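Local atomic coordinates of alpha-1,2-mannosyltransferase (Ktr4), putative (Neosartorya fumigata, PDB entry 7BOP), a protein that is a putative fungal glycosyltransferase with a GT-A type fold, and holds guanosine-5'-diphosphate and a manganese ion in its nucleotide site. Residues E78-L83 and T111-K116; D89-W94 and A120-K125; E129-E134 and C171-G176. All coordinates share one frame; numbering follows the deposited sequence.

Interaction 1: residues E78-L83 and T111-K116. With GDP (guanosine-5'-diphosphate), chain H.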
loop_
_atom_site.group_PDB
_atom_site.type_symbol
_atom_site.label_atom_id
_atom_site.label_comp_id
_atom_site.label_asym_id
_atom_site.label_seq_id
_atom_site.Cartn_x
_atom_site.Cartn_y
_atom_site.Cartn_z
ATOM N N GLU A 78 17.413 10.481 -7.150
ATOM C CA GLU A 78 18.397 9.415 -7.367
ATOM C C GLU A 78 17.763 8.073 -7.797
ATOM O O GLU A 78 18.470 7.184 -8.283
ATOM C CB GLU A 78 19.239 9.216 -6.099
ATOM C CG GLU A 78 20.145 10.402 -5.747
ATOM C CD GLU A 78 19.423 11.641 -5.186
ATOM O OE1 GLU A 78 18.231 11.561 -4.776
ATOM O OE2 GLU A 78 20.061 12.721 -5.167
ATOM N N GLU A 79 16.442 7.937 -7.623
ATOM C CA GLU A 79 15.703 6.733 -8.035
ATOM C C GLU A 79 15.078 6.857 -9.427
ATOM O O GLU A 79 14.285 6.004 -9.828
ATOM C CB GLU A 79 14.620 6.407 -6.990
ATOM C CG GLU A 79 15.194 6.126 -5.608
ATOM C CD GLU A 79 14.139 6.020 -4.523
ATOM O OE1 GLU A 79 13.257 6.903 -4.418
ATOM O OE2 GLU A 79 14.221 5.065 -3.736
ATOM N N LEU A 80 15.475 7.881 -10.185
ATOM C CA LEU A 80 14.881 8.172 -11.479
ATOM C C LEU A 80 14.871 6.984 -12.433
ATOM O O LEU A 80 13.826 6.661 -12.999
ATOM C CB LEU A 80 15.595 9.370 -12.133
ATOM C CG LEU A 80 15.128 9.806 -13.520
ATOM C CD1 LEU A 80 13.632 10.075 -13.549
ATOM C CD2 LEU A 80 15.911 11.041 -13.946
ATOM N N GLU A 81 16.013 6.330 -12.621
ATOM C CA GLU A 81 16.067 5.205 -13.569
ATOM C C GLU A 81 15.097 4.072 -13.186
ATOM O O GLU A 81 14.413 3.518 -14.047
ATOM C CB GLU A 81 17.495 4.659 -13.723
ATOM C CG GLU A 81 18.480 5.616 -14.394
ATOM C CD GLU A 81 18.109 6.001 -15.821
ATOM O OE1 GLU A 81 18.609 7.049 -16.288
ATOM O OE2 GLU A 81 17.320 5.279 -16.485
ATOM N N ASP A 82 15.036 3.748 -11.901
ATOM C CA ASP A 82 14.097 2.726 -11.417
ATOM C C ASP A 82 12.641 3.187 -11.541
ATOM O O ASP A 82 11.766 2.375 -11.850
ATOM C CB ASP A 82 14.415 2.341 -9.972
ATOM C CG ASP A 82 15.701 1.521 -9.847
ATOM O OD1 ASP A 82 16.127 0.886 -10.824
ATOM O OD2 ASP A 82 16.274 1.494 -8.747
ATOM N N LEU A 83 12.384 4.474 -11.303
ATOM C CA LEU A 83 11.051 5.040 -11.532
ATOM C C LEU A 83 10.636 4.895 -12.999
ATOM O O LEU A 83 9.524 4.448 -13.299
ATOM C CB LEU A 83 10.986 6.513 -11.094
ATOM C CG LEU A 83 9.639 7.223 -11.309
ATOM C CD1 LEU A 83 8.536 6.597 -10.464
ATOM C CD2 LEU A 83 9.757 8.699 -10.999
ATOM N N THR A 111 14.780 17.595 -9.890
ATOM C CA THR A 111 15.678 18.154 -10.901
ATOM C C THR A 111 14.946 18.342 -12.218
ATOM O O THR A 111 13.878 17.759 -12.440
ATOM C CB THR A 111 16.911 17.261 -11.159
ATOM O OG1 THR A 111 16.507 15.992 -11.691
ATOM C CG2 THR A 111 17.717 17.059 -9.879
ATOM N N GLU A 112 15.525 19.152 -13.100
ATOM C CA GLU A 112 14.999 19.297 -14.456
ATOM C C GLU A 112 15.124 18.000 -15.256
ATOM O O GLU A 112 14.245 17.693 -16.056
ATOM C CB GLU A 112 15.677 20.465 -15.195
ATOM C CG GLU A 112 15.369 21.830 -14.591
ATOM C CD GLU A 112 13.878 22.142 -14.558
ATOM O OE1 GLU A 112 13.202 21.928 -15.587
ATOM O OE2 GLU A 112 13.376 22.587 -13.502
ATOM N N GLU A 113 16.196 17.241 -15.034
ATOM C CA GLU A 113 16.357 15.919 -15.654
ATOM C C GLU A 113 15.205 14.962 -15.248
ATOM O O GLU A 113 14.663 14.249 -16.091
ATOM C CB GLU A 113 17.711 15.308 -15.272
ATOM C CG GLU A 113 18.105 14.043 -16.043
ATOM C CD GLU A 113 19.219 13.232 -15.371
ATOM O OE1 GLU A 113 19.510 12.115 -15.846
ATOM O OE2 GLU A 113 19.811 13.689 -14.363
ATOM N N PHE A 114 14.851 14.960 -13.964
ATOM C CA PHE A 114 13.734 14.147 -13.455
ATOM C C PHE A 114 12.430 14.501 -14.179
ATOM O O PHE A 114 11.712 13.617 -14.647
ATOM C CB PHE A 114 13.567 14.340 -11.938
ATOM C CG PHE A 114 12.493 13.471 -11.325
ATOM C CD1 PHE A 114 11.149 13.852 -11.367
ATOM C CD2 PHE A 114 12.826 12.272 -10.693
ATOM C CE1 PHE A 114 10.161 13.052 -10.801
ATOM C CE2 PHE A 114 11.842 11.470 -10.132
ATOM C CZ PHE A 114 10.514 11.860 -10.185
ATOM N N LYS A 115 12.140 15.796 -14.278
ATOM C CA LYS A 115 10.910 16.253 -14.924
ATOM C C LYS A 115 10.850 15.867 -16.400
ATOM O O LYS A 115 9.808 15.419 -16.875
ATOM C CB LYS A 115 10.736 17.764 -14.778
ATOM C CG LYS A 115 10.528 18.218 -13.350
ATOM C CD LYS A 115 10.617 19.725 -13.230
ATOM C CE LYS A 115 10.573 20.140 -11.777
ATOM N NZ LYS A 115 10.594 21.617 -11.649
ATOM N N LYS A 116 11.960 16.033 -17.114
ATOM C CA LYS A 116 12.005 15.735 -18.549
ATOM C C LYS A 116 11.856 14.234 -18.820
ATOM O O LYS A 116 11.078 13.827 -19.680
ATOM C CB LYS A 116 13.312 16.260 -19.172
ATOM C CG LYS A 116 13.593 15.793 -20.600
ATOM C CD LYS A 116 14.893 16.380 -21.147
ATOM C CE LYS A 116 14.721 17.811 -21.642
ATOM N NZ LYS A 116 13.852 17.906 -22.853
HETATM P PB GDP H . 10.878 -0.105 1.017
HETATM O O1B GDP H . 12.215 -0.783 0.924
HETATM O O2B GDP H . 10.003 -0.256 -0.239
HETATM O O3B GDP H . 10.116 -0.326 2.310
HETATM O O3A GDP H . 11.334 1.454 1.098
HETATM P PA GDP H . 11.673 2.413 -0.165
HETATM O O1A GDP H . 13.098 2.905 -0.064
HETATM O O2A GDP H . 11.149 1.733 -1.450
HETATM O "O5'" GDP H . 10.736 3.645 0.275
HETATM C "C5'" GDP H . 9.317 3.583 0.132
HETATM C "C4'" GDP H . 8.839 4.675 -0.822
HETATM O "O4'" GDP H . 9.150 5.955 -0.264
HETATM C "C3'" GDP H . 9.521 4.666 -2.183
HETATM O "O3'" GDP H . 8.577 5.171 -3.141
HETATM C "C2'" GDP H . 10.716 5.591 -2.018
HETATM O "O2'" GDP H . 11.097 6.204 -3.250
HETATM C "C1'" GDP H . 10.179 6.606 -1.014
HETATM N N9 GDP H . 11.125 7.193 -0.034
HETATM C C8 GDP H . 11.722 6.607 1.042
HETATM N N7 GDP H . 12.469 7.514 1.716
HETATM C C5 GDP H . 12.347 8.697 1.083
HETATM C C6 GDP H . 12.864 10.072 1.256
HETATM O O6 GDP H . 13.627 10.315 2.204
HETATM N N1 GDP H . 12.489 11.027 0.378
HETATM C C2 GDP H . 11.646 10.763 -0.653
HETATM N N2 GDP H . 11.294 11.746 -1.522
HETATM N N3 GDP H . 11.146 9.522 -0.874
HETATM C C4 GDP H . 11.451 8.483 -0.056
#
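Leu80 and Phe114 both swing CG away from their own backbone N (chi1 179° and -176°), which sends the leucine branches and the phenyl ring into the gap between the first turns of helices 80-98 and 112-119. The backbones come closest at this pair, with Leu80 CA 6.4 Å from Phe114 CA. Leu80 CD1 rests at a slant against the ring, 3.7 Å from Phe114 CD2, while its other methyl, CD2, lies 3.8 Å from Phe114 CA. Leu83, nearly one turn further on, has the same first torsion and crosses the phenylalanine at about a right angle, its CD2 3.4 Å from Phe114 CZ. One leucine thus meets the ring at its CD2 carbon and the other at CZ. Beyond the two segments the ring stacks on Phe110 and meets Phe104 edge-to-face, so aromatic neighbours extend this buried apolar packing.

Polar groups organise the helix starts. Thr111 is the N-cap of helix 112-119: its OG1 accepts from Phe114 N at 3.0 Å and 158°, fixing the backbone from which the ring springs. At the solvent side Glu81 OE1 and Glu113 OE1 stand 5.2 Å apart; the salt bridge from Glu81 to Arg117 probably offsets this like-charge pairing.

Glu79, in the N-cap position of helix 80-98, extends its chain beyond CG to the ribose of guanosine-5'-diphosphate, whose O2' donates a hydrogen bond to Glu79 OE1 at 2.6 Å. Its OE2 is held by a salt bridge to Arg76, another pocket residue. The arrangement is that of two neighbouring helices in consecutive beta-alpha-beta crossovers on parallel strands 69-74, 102-106 and 126-130, the Rossmann-like nucleotide-binding part of a GT-A fold.

Interaction 2: residues D89-W94 and A120-K125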
loop_
_atom_site.group_PDB
_atom_site.type_symbol
_atom_site.label_atom_id
_atom_site.label_comp_id
_atom_site.label_asym_id
_atom_site.label_seq_id
_atom_site.Cartn_x
_atom_site.Cartn_y
_atom_site.Cartn_z
ATOM N N ASP A 89 6.187 0.069 -17.381
ATOM C CA ASP A 89 5.296 -1.068 -17.131
ATOM C C ASP A 89 3.864 -0.614 -16.905
ATOM O O ASP A 89 2.931 -1.192 -17.470
ATOM C CB ASP A 89 5.752 -1.876 -15.904
ATOM C CG ASP A 89 6.886 -2.860 -16.202
ATOM O OD1 ASP A 89 7.406 -2.930 -17.337
ATOM O OD2 ASP A 89 7.232 -3.610 -15.268
ATOM N N LEU A 90 3.682 0.394 -16.057
ATOM C CA LEU A 90 2.330 0.839 -15.718
ATOM C C LEU A 90 1.638 1.478 -16.925
ATOM O O LEU A 90 0.451 1.229 -17.186
ATOM C CB LEU A 90 2.331 1.765 -14.498
ATOM C CG LEU A 90 0.947 2.095 -13.913
ATOM C CD1 LEU A 90 0.043 0.874 -13.840
ATOM C CD2 LEU A 90 1.099 2.715 -12.540
ATOM N N GLU A 91 2.404 2.252 -17.688
ATOM C CA GLU A 91 1.906 2.821 -18.942
ATOM C C GLU A 91 1.538 1.743 -19.972
ATOM O O GLU A 91 0.424 1.748 -20.501
ATOM C CB GLU A 91 2.931 3.813 -19.512
ATOM C CG GLU A 91 3.009 5.113 -18.714
ATOM C CD GLU A 91 1.846 6.057 -18.997
ATOM O OE1 GLU A 91 1.280 5.967 -20.102
ATOM O OE2 GLU A 91 1.480 6.879 -18.118
ATOM N N ARG A 92 2.444 0.798 -20.220
ATOM C CA ARG A 92 2.200 -0.261 -21.201
ATOM C C ARG A 92 0.986 -1.105 -20.830
ATOM O O ARG A 92 0.160 -1.420 -21.691
ATOM C CB ARG A 92 3.423 -1.181 -21.341
ATOM C CG ARG A 92 3.298 -2.207 -22.463
ATOM C CD ARG A 92 4.443 -3.214 -22.470
ATOM N NE ARG A 92 4.443 -4.061 -21.269
ATOM C CZ ARG A 92 5.251 -3.933 -20.212
ATOM N NH1 ARG A 92 6.187 -2.983 -20.152
ATOM N NH2 ARG A 92 5.120 -4.781 -19.185
ATOM N N THR A 93 0.883 -1.479 -19.554
ATOM C CA THR A 93 -0.189 -2.367 -19.137
ATOM C C THR A 93 -1.530 -1.684 -18.937
ATOM O O THR A 93 -2.559 -2.346 -19.045
ATOM C CB THR A 93 0.164 -3.133 -17.849
ATOM O OG1 THR A 93 0.415 -2.222 -16.779
ATOM C CG2 THR A 93 1.364 -4.049 -18.090
ATOM N N TRP A 94 -1.526 -0.388 -18.636
ATOM C CA TRP A 94 -2.748 0.305 -18.218
ATOM C C TRP A 94 -2.852 1.773 -18.665
ATOM O O TRP A 94 -3.769 2.122 -19.410
ATOM C CB TRP A 94 -2.915 0.216 -16.691
ATOM C CG TRP A 94 -4.237 0.730 -16.238
ATOM C CD1 TRP A 94 -5.435 0.143 -16.418
ATOM C CD2 TRP A 94 -4.491 1.971 -15.582
ATOM N NE1 TRP A 94 -6.440 0.924 -15.894
ATOM C CE2 TRP A 94 -5.884 2.053 -15.369
ATOM C CE3 TRP A 94 -3.676 3.011 -15.128
ATOM C CZ2 TRP A 94 -6.481 3.142 -14.737
ATOM C CZ3 TRP A 94 -4.271 4.093 -14.492
ATOM C CH2 TRP A 94 -5.664 4.151 -14.313
ATOM N N ALA A 120 8.458 12.322 -20.503
ATOM C CA ALA A 120 8.727 11.572 -21.736
ATOM C C ALA A 120 8.130 10.154 -21.780
ATOM O O ALA A 120 7.975 9.589 -22.857
ATOM C CB ALA A 120 10.233 11.506 -21.990
ATOM N N GLU A 121 7.789 9.585 -20.625
ATOM C CA GLU A 121 7.255 8.227 -20.557
ATOM C C GLU A 121 5.730 8.134 -20.538
ATOM O O GLU A 121 5.188 7.033 -20.412
ATOM C CB GLU A 121 7.816 7.528 -19.313
ATOM C CG GLU A 121 9.327 7.358 -19.319
ATOM C CD GLU A 121 9.852 6.542 -20.488
ATOM O OE1 GLU A 121 9.098 5.731 -21.065
ATOM O OE2 GLU A 121 11.037 6.692 -20.826
ATOM N N THR A 122 5.033 9.260 -20.651
ATOM C CA THR A 122 3.576 9.255 -20.561
ATOM C C THR A 122 2.995 10.367 -21.418
ATOM O O THR A 122 3.626 11.412 -21.595
ATOM C CB THR A 122 3.104 9.402 -19.093
ATOM O OG1 THR A 122 1.679 9.356 -19.026
ATOM C CG2 THR A 122 3.562 10.704 -18.468
ATOM N N LYS A 123 1.802 10.130 -21.948
ATOM C CA LYS A 123 1.041 11.170 -22.651
ATOM C C LYS A 123 0.230 12.003 -21.681
ATOM O O LYS A 123 -0.266 13.064 -22.055
ATOM C CB LYS A 123 0.104 10.554 -23.688
ATOM C CG LYS A 123 0.785 9.642 -24.698
ATOM C CD LYS A 123 -0.167 9.170 -25.793
ATOM C CE LYS A 123 -1.421 8.436 -25.282
ATOM N NZ LYS A 123 -1.146 7.249 -24.424
ATOM N N ALA A 124 0.060 11.523 -20.442
ATOM C CA ALA A 124 -0.719 12.262 -19.448
ATOM C C ALA A 124 0.090 13.405 -18.862
ATOM O O ALA A 124 1.312 13.447 -18.996
ATOM C CB ALA A 124 -1.193 11.335 -18.338
ATOM N N LYS A 125 -0.602 14.312 -18.178
ATOM C CA LYS A 125 0.053 15.402 -17.460
ATOM C C LYS A 125 0.817 14.849 -16.255
ATOM O O LYS A 125 0.302 13.981 -15.543
ATOM C CB LYS A 125 -0.956 16.440 -16.961
ATOM C CG LYS A 125 -1.720 17.197 -18.048
ATOM C CD LYS A 125 -3.030 16.513 -18.437
ATOM C CE LYS A 125 -4.084 17.496 -18.937
ATOM N NZ LYS A 125 -3.692 18.147 -20.218
HETATM O O HOH W 1 -0.027 7.883 -21.527
#
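Glu121 and Thr122 meet Glu91 of helix 80-98 where the chain leaves helix 112-119 and heads for strand 126-130, with an ST turn at Thr122. The carbonyl of Glu121 comes first: its O lies 3.4 Å from Glu91 CG, against the aliphatic part of that side chain. The carboxylate of Glu121 turns instead to Lys88 of helix 80-98, with which it forms a salt bridge.

Thr122 carries the polar link. With OG1 opposite its backbone N (chi1 -178°), the hydroxyl donates to Glu91 OE2 at 2.6 Å, coming from above the carboxylate plane, 55° out of it. The same OG1 accepts from Ala124 N at 3.1 Å, which closes the ST turn. Glu91 OE2 also takes hydrogen bonds from Asn95 and Trp102, so this buried oxygen is gripped by three donors, which would probably favour the charged carboxylate.

Lys123 follows. Its NZ bonds Ser96 O of helix 80-98 and Asn99 OD1 directly, but stays 5.1 Å from Glu91 OE1. A single water bridges this last gap, donating to Glu91 OE1 at 2.7 Å and accepting from Lys123 N at 2.9 Å and Lys123 NZ at 3.2 Å.

Interaction 3: residues E129-E134 and C171-G176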
loop_
_atom_site.group_PDB
_atom_site.type_symbol
_atom_site.label_atom_id
_atom_site.label_comp_id
_atom_site.label_asym_id
_atom_site.label_seq_id
_atom_site.Cartn_x
_atom_site.Cartn_y
_atom_site.Cartn_z
ATOM N N GLU A 129 5.660 17.895 -7.071
ATOM C CA GLU A 129 5.286 18.540 -5.817
ATOM C C GLU A 129 6.340 18.309 -4.754
ATOM O O GLU A 129 7.000 17.257 -4.722
ATOM C CB GLU A 129 3.954 17.991 -5.310
ATOM C CG GLU A 129 2.791 18.181 -6.261
ATOM C CD GLU A 129 2.375 19.627 -6.431
ATOM O OE1 GLU A 129 2.609 20.451 -5.528
ATOM O OE2 GLU A 129 1.771 19.923 -7.473
ATOM N N GLN A 130 6.495 19.296 -3.880
ATOM C CA GLN A 130 7.379 19.168 -2.742
ATOM C C GLN A 130 6.540 18.957 -1.504
ATOM O O GLN A 130 5.489 19.580 -1.350
ATOM C CB GLN A 130 8.261 20.403 -2.581
ATOM C CG GLN A 130 9.458 20.149 -1.683
ATOM C CD GLN A 130 10.416 21.324 -1.620
ATOM O OE1 GLN A 130 10.095 22.415 -2.075
ATOM N NE2 GLN A 130 11.597 21.102 -1.046
ATOM N N VAL A 131 7.007 18.081 -0.621
ATOM C CA VAL A 131 6.336 17.864 0.656
ATOM C C VAL A 131 6.657 19.051 1.569
ATOM O O VAL A 131 7.818 19.362 1.743
ATOM C CB VAL A 131 6.814 16.559 1.332
ATOM C CG1 VAL A 131 6.172 16.405 2.708
ATOM C CG2 VAL A 131 6.490 15.356 0.442
ATOM N N PRO A 132 5.638 19.708 2.157
ATOM C CA PRO A 132 5.964 20.828 3.067
ATOM C C PRO A 132 6.741 20.368 4.308
ATOM O O PRO A 132 6.528 19.249 4.785
ATOM C CB PRO A 132 4.592 21.397 3.474
ATOM C CG PRO A 132 3.564 20.681 2.673
ATOM C CD PRO A 132 4.188 19.483 2.023
ATOM N N LYS A 133 7.614 21.234 4.823
ATOM C CA LYS A 133 8.427 20.948 6.015
ATOM C C LYS A 133 7.583 20.432 7.174
ATOM O O LYS A 133 7.964 19.473 7.846
ATOM C CB LYS A 133 9.212 22.193 6.486
ATOM C CG LYS A 133 10.477 22.505 5.686
ATOM C CD LYS A 133 10.248 23.524 4.565
ATOM C CE LYS A 133 11.460 23.664 3.649
ATOM N NZ LYS A 133 11.570 22.547 2.662
ATOM N N GLU A 134 6.435 21.058 7.396
ATOM C CA GLU A 134 5.519 20.642 8.470
ATOM C C GLU A 134 4.911 19.231 8.301
ATOM O O GLU A 134 4.415 18.658 9.269
ATOM C CB GLU A 134 4.407 21.690 8.693
ATOM C CG GLU A 134 3.385 21.844 7.564
ATOM C CD GLU A 134 3.654 23.011 6.612
ATOM O OE1 GLU A 134 4.841 23.374 6.389
ATOM O OE2 GLU A 134 2.657 23.550 6.066
ATOM N N CYS A 171 7.403 6.797 6.407
ATOM C CA CYS A 171 6.300 6.020 6.977
ATOM C C CYS A 171 5.210 6.918 7.555
ATOM O O CYS A 171 4.018 6.681 7.355
ATOM C CB CYS A 171 6.808 5.065 8.059
ATOM S SG CYS A 171 7.793 3.688 7.415
ATOM N N ARG A 172 5.632 7.941 8.280
ATOM C CA ARG A 172 4.712 8.932 8.836
ATOM C C ARG A 172 3.974 9.695 7.726
ATOM O O ARG A 172 2.753 9.887 7.805
ATOM C CB ARG A 172 5.470 9.898 9.740
ATOM C CG ARG A 172 4.620 11.007 10.325
ATOM C CD ARG A 172 5.403 11.802 11.343
ATOM N NE ARG A 172 4.547 12.817 11.943
ATOM C CZ ARG A 172 4.442 14.087 11.546
ATOM N NH1 ARG A 172 5.166 14.584 10.539
ATOM N NH2 ARG A 172 3.598 14.886 12.188
ATOM N N TRP A 173 4.702 10.074 6.679
ATOM C CA TRP A 173 4.102 10.797 5.555
ATOM C C TRP A 173 3.021 9.972 4.847
ATOM O O TRP A 173 1.912 10.463 4.605
ATOM C CB TRP A 173 5.154 11.248 4.550
ATOM C CG TRP A 173 4.568 12.158 3.499
ATOM C CD1 TRP A 173 4.285 13.485 3.640
ATOM C CD2 TRP A 173 4.167 11.803 2.174
ATOM N NE1 TRP A 173 3.738 13.982 2.487
ATOM C CE2 TRP A 173 3.652 12.976 1.567
ATOM C CE3 TRP A 173 4.186 10.612 1.439
ATOM C CZ2 TRP A 173 3.182 12.995 0.257
ATOM C CZ3 TRP A 173 3.715 10.628 0.132
ATOM C CH2 TRP A 173 3.221 11.822 -0.448
ATOM N N ASN A 174 3.340 8.716 4.539
ATOM C CA ASN A 174 2.350 7.796 3.961
ATOM C C ASN A 174 1.196 7.488 4.919
ATOM O O ASN A 174 0.073 7.293 4.469
ATOM C CB ASN A 174 3.020 6.502 3.492
ATOM C CG ASN A 174 3.795 6.685 2.199
ATOM O OD1 ASN A 174 3.308 7.286 1.253
ATOM N ND2 ASN A 174 4.995 6.143 2.149
ATOM N N SER A 175 1.467 7.457 6.228
ATOM C CA SER A 175 0.434 7.152 7.217
ATOM C C SER A 175 -0.595 8.262 7.429
ATOM O O SER A 175 -1.775 7.972 7.615
ATOM C CB SER A 175 1.057 6.805 8.568
ATOM O OG SER A 175 1.847 5.622 8.493
ATOM N N GLY A 176 -0.146 9.513 7.449
ATOM C CA GLY A 176 -1.013 10.626 7.843
ATOM C C GLY A 176 -0.965 11.927 7.069
ATOM O O GLY A 176 -1.804 12.798 7.311
#
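Val131, just past the end of strand 126-130, faces Trp173 on helix 165-177 with their CA atoms 8.9 Å apart, a spacing bridged by side chains alone. This is helix-on-sheet packing of the GT-A fold: strand 126-130 runs parallel to strand 102-106, and backbone bonding between Val131 and Asn106 carries that pairing a little beyond the strand end.

Val131 points its CB toward the helix, and the indole comes to meet it because Trp173 CG lies opposite the backbone N (chi1 -172°). Both valine methyls meet the pyrrole part of the ring system. CG1 is 3.4 Å from Trp173 NE1 and 3.6 Å from Trp173 CD1, approaching obliquely. CG2 sits over one face, displaced toward the rim, with Trp173 NE1 at 3.7 Å and Trp173 CE2 at 3.9 Å. The indole therefore meets a forked aliphatic group across the NE1 corner, and Phe105 of strand 102-106 adds a second ring against it. Helix 165-177 also supplies Ser166, Tyr167 and Met170 to the guanosine-5'-diphosphate pocket, and the side chain of Val131 lies about 6 Å from that nucleotide, so the packing borders the site.

Within the helix, Cys171 O accepts both Ser175 N and Ser175 OG, which arrive from opposite faces of its plane; the hydroxyl bond is 2.7 Å long. Arg172, extended from the neighbouring position on the helix, spends its NE on a salt bridge to Asp304. Its NH1 stops 4.3 Å from Glu134 O, which lies at the guanidinium edge, near its plane.

Interactions 1 and 2 both use helix 80-98, at its start and further along, with centres about 15 Å apart; their segments alternate along the chain, so helix 80-98 is joined first to helix 112-119 and then to the loop that follows it. Interaction 3 comes later in sequence, where strand 126-130 ends, and its centre lies about 20 Å from that of interaction 1 and about 25 Å from that of interaction 2. The parallel strands 69-74, 102-106 and 126-130 link all three. Interactions 1 and 3 approach the guanosine-5'-diphosphate pocket from two elements, helix 80-98 and helix 165-177, whereas interaction 2 ties the same layer together farther from the nucleotide.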